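Local coordinates for protein putative phosphosugar isomerase (Silicibacter pomeroyi DSS-3, PDB 3FJ1) that is a putative phosphosugar isomerase with two SIS domains that probably binds phosphosugars or related carbohydrate derivatives, at residues D14-A19 / E185-A190; T158-G163 / D308-I313; I193-M198 / F285-R290. All blocks are in the same frame, centred on the assembly; numbering follows the deposited sequence. Where two conformers were deposited one is given.

How the interactions relate
All three contacts are apolar, and they differ mainly in depth and in the elements they join. Interaction 2 is the most central. It joins helix 153-171 to helix 308-326, one from each SIS half, and its touching residues are all buried. Interaction 1 is partly buried and lies nearer the outside, where the N-terminal helix 8-41 meets helix 183-191. The two are neighbours: L187 and A190 pack on S311 of helix 308-326. Interaction 3 lies farthest from the centre but is buried, against the second sheet. It sets W195, E197 and the selenium of M198 against F285 and T287. L312, in 308-313, touches both T287 and W195, tying interactions 2 and 3 together.

Interaction 1: D14-A19 / E185-A190; sequences DEIPEA and ETLAAA
P17 lays its ring against the backbone of helix 183-191, over the link between L187 and A188. Its CG does most of the touching. CG sits 3.6 Å from A188 N and 4.0 Å from A188 CB, so the ring meets the helix surface and not the end of a long side chain. The two helical segments run almost exactly antiparallel, at 177°, with axes 8.3 Å apart. P17 and A188 are nearest across them, their CA atoms 5.5 Å apart. The small A188 keeps its backbone within reach of the ring.

Beside this pair, I16 meets L187. Methyl CG2 of I16 lies 3.9 Å from CD1 of L187, and the two side chains cross at about a right angle. Chi1 of I16 (-72°) puts CG1 beside the backbone N and leaves CG2 anti to that N, facing L187. Both residues also pack on V157 of helix 153-171, and L187 reaches V314 of helix 308-326. The contact is therefore one edge of a larger helix cluster. Helix 8-41 is kinked here: P17 N has no hydrogen to give, and E18 N also lacks its bond to the preceding turn. The P17 ring and aliphatic carbons do the touching, so van der Waals and hydrophobic contact holds the segments, with no hydrogen bond or salt bridge between them.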
# COMPACT_ATOMS: atom_id res chain seq x y z
N ASP A 14 23.59 -6.63 15.61
CA ASP A 14 24.23 -6.40 16.91
C ASP A 14 24.70 -4.95 17.09
O ASP A 14 25.03 -4.52 18.20
CB ASP A 14 25.36 -7.38 17.14
CG ASP A 14 24.86 -8.75 17.49
OD1 ASP A 14 23.87 -8.83 18.24
OD2 ASP A 14 25.43 -9.75 17.01
N GLU A 15 24.76 -4.21 15.99
CA GLU A 15 25.03 -2.75 16.05
C GLU A 15 23.78 -1.89 16.20
O GLU A 15 23.93 -0.68 16.41
CB GLU A 15 25.75 -2.26 14.78
CG GLU A 15 27.14 -2.83 14.55
CD GLU A 15 27.72 -2.59 13.15
OE1 GLU A 15 26.98 -2.20 12.22
OE2 GLU A 15 28.96 -2.85 12.97
N ILE A 16 22.57 -2.47 16.05
CA ILE A 16 21.33 -1.67 16.13
C ILE A 16 21.19 -0.88 17.44
O ILE A 16 20.94 0.32 17.41
CB ILE A 16 20.04 -2.49 15.81
CG1 ILE A 16 19.94 -2.84 14.31
CG2 ILE A 16 18.74 -1.75 16.27
CD1 ILE A 16 18.89 -3.92 13.97
N PRO A 17 21.35 -1.53 18.60
CA PRO A 17 21.24 -0.73 19.84
C PRO A 17 22.18 0.51 19.93
O PRO A 17 21.70 1.59 20.32
CB PRO A 17 21.55 -1.75 20.94
CG PRO A 17 21.16 -3.08 20.33
CD PRO A 17 21.57 -2.96 18.90
N GLU A 18 23.47 0.38 19.58
CA GLU A 18 24.39 1.50 19.64
C GLU A 18 24.11 2.55 18.57
O GLU A 18 24.37 3.73 18.78
CB GLU A 18 25.85 1.04 19.50
CG GLU A 18 26.84 1.99 20.16
CD GLU A 18 26.79 1.91 21.69
OE1 GLU A 18 26.51 0.81 22.19
OE2 GLU A 18 27.02 2.94 22.37
N ALA A 19 23.61 2.11 17.41
CA ALA A 19 23.24 3.02 16.33
C ALA A 19 22.12 3.92 16.84
O ALA A 19 22.16 5.13 16.67
CB ALA A 19 22.77 2.24 15.10
N GLU A 185 18.50 -0.24 25.28
CA GLU A 185 18.35 -1.36 26.22
C GLU A 185 17.34 -2.38 25.69
O GLU A 185 17.63 -3.58 25.63
CB GLU A 185 17.89 -0.87 27.61
CG GLU A 185 17.78 -1.94 28.68
CD GLU A 185 17.26 -1.44 30.03
OE1 GLU A 185 16.23 -0.75 30.10
OE2 GLU A 185 17.88 -1.80 31.06
N THR A 186 16.15 -1.89 25.34
CA THR A 186 15.07 -2.71 24.83
C THR A 186 15.52 -3.48 23.61
O THR A 186 15.25 -4.69 23.49
CB THR A 186 13.84 -1.82 24.48
OG1 THR A 186 13.42 -1.10 25.64
CG2 THR A 186 12.64 -2.66 23.97
N LEU A 187 16.21 -2.80 22.68
CA LEU A 187 16.59 -3.43 21.41
C LEU A 187 17.73 -4.40 21.58
O LEU A 187 17.81 -5.40 20.84
CB LEU A 187 16.89 -2.40 20.32
CG LEU A 187 15.67 -1.51 19.97
CD1 LEU A 187 16.01 -0.52 18.84
CD2 LEU A 187 14.42 -2.33 19.62
N ALA A 188 18.59 -4.13 22.55
CA ALA A 188 19.67 -5.06 22.88
C ALA A 188 19.02 -6.39 23.29
O ALA A 188 19.37 -7.45 22.77
CB ALA A 188 20.54 -4.53 23.99
N ALA A 189 18.06 -6.32 24.22
CA ALA A 189 17.31 -7.48 24.69
C ALA A 189 16.62 -8.17 23.52
O ALA A 189 16.76 -9.39 23.31
CB ALA A 189 16.31 -7.04 25.75
N ALA A 190 15.86 -7.38 22.71
CA ALA A 190 15.20 -7.93 21.54
C ALA A 190 16.12 -8.68 20.56
O ALA A 190 15.71 -9.65 19.95
CB ALA A 190 14.46 -6.77 20.78

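Interaction 2: T158-G163 / D308-I313; sequences TSAVAG and DPLSLI
L310 reaches across to helix 153-171 with both of its methyls, and each finds a different partner. The tight part is at CD1, which lies only 3.5 Å from CG2 of V161. That is closer than two methyls usually sit. The other branch is more relaxed: CD2 of L310 is 3.7 Å from CB of A160, an ordinary apolar distance. The chi1 of L310 is -73°, which sets CG anti to the carbonyl carbon and sends the fork outward between the helices. In V161, chi1 of 168° leaves CG2 beside the backbone N and anti to the carbonyl carbon, where it meets CD1 of L310.

The protein carries two SIS domains, each with a five-stranded parallel sheet. Helix 153-171 belongs with the first SIS domain and helix 308-326 with the second, so this pair joins the two halves of the chain.

The backbones stay apart even at the fork: the CA atoms of A160 and L310 are 8.0 Å from each other, and the leucine spans the gap. The looser A160 branch does not open on solvent, as A160, V161 and L310 are all buried. L183 of helix 183-191 touches both V161 and L310, and L23 of helix 8-41 packs on V161.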
# COMPACT_ATOMS: atom_id res chain seq x y z
N THR A 158 16.64 2.99 12.67
CA THR A 158 17.01 4.39 12.90
C THR A 158 16.11 5.39 12.16
O THR A 158 15.82 6.47 12.70
CB THR A 158 18.49 4.69 12.57
OG1 THR A 158 18.77 4.40 11.20
CG2 THR A 158 19.44 3.89 13.50
N SER A 159 15.66 5.05 10.96
CA SER A 159 14.70 5.90 10.23
C SER A 159 13.42 6.09 11.08
O SER A 159 12.91 7.22 11.26
CB SER A 159 14.37 5.33 8.85
OG SER A 159 15.49 5.41 7.95
N ALA A 160 12.88 4.97 11.56
CA ALA A 160 11.70 5.01 12.36
C ALA A 160 11.93 5.77 13.67
O ALA A 160 11.10 6.60 14.04
CB ALA A 160 11.13 3.58 12.60
N VAL A 161 13.07 5.53 14.33
CA VAL A 161 13.37 6.21 15.57
C VAL A 161 13.48 7.73 15.35
O VAL A 161 12.89 8.50 16.13
CB VAL A 161 14.64 5.65 16.24
CG1 VAL A 161 15.08 6.56 17.35
CG2 VAL A 161 14.34 4.23 16.77
N ALA A 162 14.18 8.13 14.30
CA ALA A 162 14.29 9.56 13.94
C ALA A 162 12.91 10.21 13.79
O ALA A 162 12.68 11.31 14.33
CB ALA A 162 15.14 9.77 12.68
N GLY A 163 12.03 9.57 13.02
CA GLY A 163 10.66 10.06 12.83
C GLY A 163 9.87 10.10 14.14
O GLY A 163 9.15 11.06 14.41
N ASP A 308 6.94 -0.07 20.52
CA ASP A 308 6.88 -1.53 20.61
C ASP A 308 7.23 -2.26 19.32
O ASP A 308 7.95 -3.24 19.36
CB ASP A 308 5.53 -2.03 21.16
CG ASP A 308 5.46 -2.06 22.70
OD1 ASP A 308 6.42 -1.68 23.42
OD2 ASP A 308 4.39 -2.46 23.19
N PRO A 309 6.69 -1.81 18.17
CA PRO A 309 7.02 -2.52 16.92
C PRO A 309 8.51 -2.61 16.58
O PRO A 309 8.90 -3.57 15.95
CB PRO A 309 6.21 -1.75 15.87
CG PRO A 309 5.06 -1.19 16.63
CD PRO A 309 5.68 -0.77 17.94
N LEU A 310 9.31 -1.63 16.99
CA LEU A 310 10.74 -1.67 16.72
C LEU A 310 11.41 -2.85 17.45
O LEU A 310 12.31 -3.51 16.90
CB LEU A 310 11.39 -0.34 17.08
CG LEU A 310 11.11 0.84 16.13
CD1 LEU A 310 11.64 2.08 16.80
CD2 LEU A 310 11.71 0.63 14.72
N SER A 311 10.96 -3.13 18.67
CA SER A 311 11.50 -4.26 19.39
C SER A 311 11.15 -5.58 18.62
O SER A 311 11.98 -6.48 18.43
CB SER A 311 10.95 -4.25 20.82
OG SER A 311 11.27 -5.46 21.49
N LEU A 312 9.91 -5.68 18.16
CA LEU A 312 9.44 -6.88 17.46
C LEU A 312 10.22 -7.14 16.16
O LEU A 312 10.57 -8.26 15.87
CB LEU A 312 7.95 -6.74 17.13
CG LEU A 312 7.00 -6.42 18.27
CD1 LEU A 312 5.56 -6.34 17.77
CD2 LEU A 312 7.14 -7.51 19.37
N ILE A 313 10.46 -6.09 15.37
CA ILE A 313 11.19 -6.25 14.13
C ILE A 313 12.64 -6.64 14.38
O ILE A 313 13.20 -7.39 13.59
CB ILE A 313 11.07 -5.02 13.19
CG1 ILE A 313 11.39 -5.43 11.72
CG2 ILE A 313 11.88 -3.79 13.71
CD1 ILE A 313 10.35 -6.38 11.03

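Interaction 3: I193-M198 / F285-R290; sequences IDWPEM and FATTGR
The end of strand 284-286, in the second parallel sheet, meets the start of helix 196-204 where F285 packs against E197 and M198. M198 is a selenomethionine. Its CA lies over one face of the F285 ring, 4.1 Å above the plane and offset toward the rim. Its selenium SE is 4.6 Å from the ring centroid and 39° off the ring normal, an oblique Met-aromatic contact. The bend at chi2 turns SE toward the ring, and chi3 places only CE. This CE is modelled too near the ring, and M198 has two deposited conformers, so the exact place of that methyl is doubtful.

E197 approaches F285 with its aliphatic part. CG of E197 is 3.4 Å from CE2 of F285. That CG sits between the backbone N and the carbonyl carbon (chi1 63°), and the chain then bends again. The carboxylate plane is turned 49° from the ring. R295 of the adjoining strand packs on both E197 and F285.

Farther along, CG2 of T287 lies 3.8 Å from CZ2 of W195, meeting the benzo part of the indole obliquely. T287 divides its two branches: the methyl meets the indole, while OG1 accepts from A261 N. W195 NE1, in turn, donates to E298 O, outside the contact, which fixes the indole at a second point. W195 holds the N-cap position of the helix. Past the strand T287 centres an inverse gamma turn. T288 OG1 then accepts from R290 N at 2.9 Å, closing an ST turn, and also bonds E267.

Strand 284-286 is an inner strand of a parallel sheet of order 2-1-3-4-5, between 257-259 and 295-296. A helix start set against such a strand end fits the SIS fold, in which helices flank a five-stranded parallel sheet.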
# COMPACT_ATOMS: atom_id res chain seq x y z
N ILE A 193 16.81 -12.59 20.98
CA ILE A 193 15.70 -13.49 20.77
C ILE A 193 15.79 -13.96 19.31
O ILE A 193 16.09 -13.14 18.42
CB ILE A 193 14.36 -12.78 21.00
CG1 ILE A 193 14.23 -12.40 22.48
CG2 ILE A 193 13.20 -13.65 20.49
CD1 ILE A 193 13.10 -11.45 22.78
N ASP A 194 15.65 -15.27 19.06
CA ASP A 194 15.69 -15.74 17.68
C ASP A 194 14.67 -16.81 17.32
O ASP A 194 14.73 -17.38 16.25
CB ASP A 194 17.13 -16.07 17.24
CG ASP A 194 17.75 -17.19 18.01
OD1 ASP A 194 17.01 -18.03 18.58
OD2 ASP A 194 18.99 -17.27 17.99
N TRP A 195 13.70 -17.02 18.20
CA TRP A 195 12.51 -17.82 17.90
C TRP A 195 12.77 -19.15 17.21
O TRP A 195 12.25 -19.41 16.12
CB TRP A 195 11.49 -17.00 17.06
CG TRP A 195 10.98 -15.75 17.71
CD1 TRP A 195 10.80 -15.54 19.05
CD2 TRP A 195 10.50 -14.56 17.06
NE1 TRP A 195 10.30 -14.30 19.27
CE2 TRP A 195 10.08 -13.67 18.06
CE3 TRP A 195 10.38 -14.17 15.72
CZ2 TRP A 195 9.57 -12.39 17.79
CZ3 TRP A 195 9.89 -12.91 15.45
CH2 TRP A 195 9.48 -12.03 16.48
N PRO A 196 13.51 -20.04 17.89
CA PRO A 196 13.86 -21.36 17.30
C PRO A 196 12.68 -22.19 16.79
O PRO A 196 12.79 -22.86 15.77
CB PRO A 196 14.60 -22.08 18.44
CG PRO A 196 14.30 -21.32 19.68
CD PRO A 196 14.01 -19.90 19.28
N GLU A 197 11.56 -22.15 17.51
CA GLU A 197 10.34 -22.86 17.12
C GLU A 197 9.82 -22.37 15.76
O GLU A 197 9.34 -23.17 14.97
CB GLU A 197 9.28 -22.74 18.22
CG GLU A 197 8.77 -21.30 18.51
CD GLU A 197 9.80 -20.37 19.22
OE1 GLU A 197 10.92 -20.77 19.57
OE2 GLU A 197 9.49 -19.24 19.44
N MSE A 198 9.94 -21.07 15.47
CA MSE A 198 9.54 -20.55 14.16
C MSE A 198 10.51 -21.03 13.08
O MSE A 198 10.10 -21.35 11.99
CB MSE A 198 9.51 -19.01 14.17
CG MSE A 198 9.33 -18.38 12.79
SE MSE A 198 7.55 -18.72 12.08
CE MSE A 198 6.67 -17.56 13.33
N PHE A 285 2.06 -18.23 15.44
CA PHE A 285 2.86 -17.67 16.52
C PHE A 285 2.48 -16.19 16.64
O PHE A 285 2.13 -15.55 15.65
CB PHE A 285 4.34 -17.77 16.18
CG PHE A 285 4.83 -19.18 15.89
CD1 PHE A 285 4.73 -19.75 14.61
CD2 PHE A 285 5.43 -19.92 16.90
CE1 PHE A 285 5.20 -21.03 14.37
CE2 PHE A 285 5.89 -21.19 16.66
CZ PHE A 285 5.79 -21.74 15.38
N ALA A 286 2.55 -15.63 17.85
CA ALA A 286 2.24 -14.19 18.00
C ALA A 286 3.03 -13.59 19.13
O ALA A 286 3.29 -14.27 20.11
CB ALA A 286 0.74 -13.97 18.18
N THR A 287 3.40 -12.31 19.00
CA THR A 287 4.26 -11.60 19.98
C THR A 287 3.43 -10.99 21.11
O THR A 287 3.48 -9.79 21.35
CB THR A 287 5.11 -10.49 19.32
OG1 THR A 287 4.24 -9.47 18.80
CG2 THR A 287 5.99 -11.02 18.11
N THR A 288 2.68 -11.83 21.80
CA THR A 288 1.81 -11.39 22.87
C THR A 288 1.42 -12.58 23.74
O THR A 288 1.21 -13.69 23.26
CB THR A 288 0.53 -10.71 22.34
OG1 THR A 288 -0.41 -10.56 23.41
CG2 THR A 288 -0.11 -11.51 21.21
N GLY A 289 1.29 -12.27 25.03
CA GLY A 289 0.85 -13.22 26.03
C GLY A 289 -0.63 -13.47 25.98
O GLY A 289 -1.12 -14.39 26.62
N ARG A 290 -1.35 -12.66 25.20
CA ARG A 290 -2.81 -12.75 25.13
C ARG A 290 -3.36 -13.92 24.32
O ARG A 290 -4.54 -14.23 24.46
CB ARG A 290 -3.40 -11.47 24.55
CG ARG A 290 -3.12 -10.25 25.35
CD ARG A 290 -3.94 -9.13 24.82
NE ARG A 290 -5.30 -9.27 25.31
CZ ARG A 290 -5.91 -8.43 26.14
NH1 ARG A 290 -5.35 -7.28 26.51
NH2 ARG A 290 -7.14 -8.70 26.54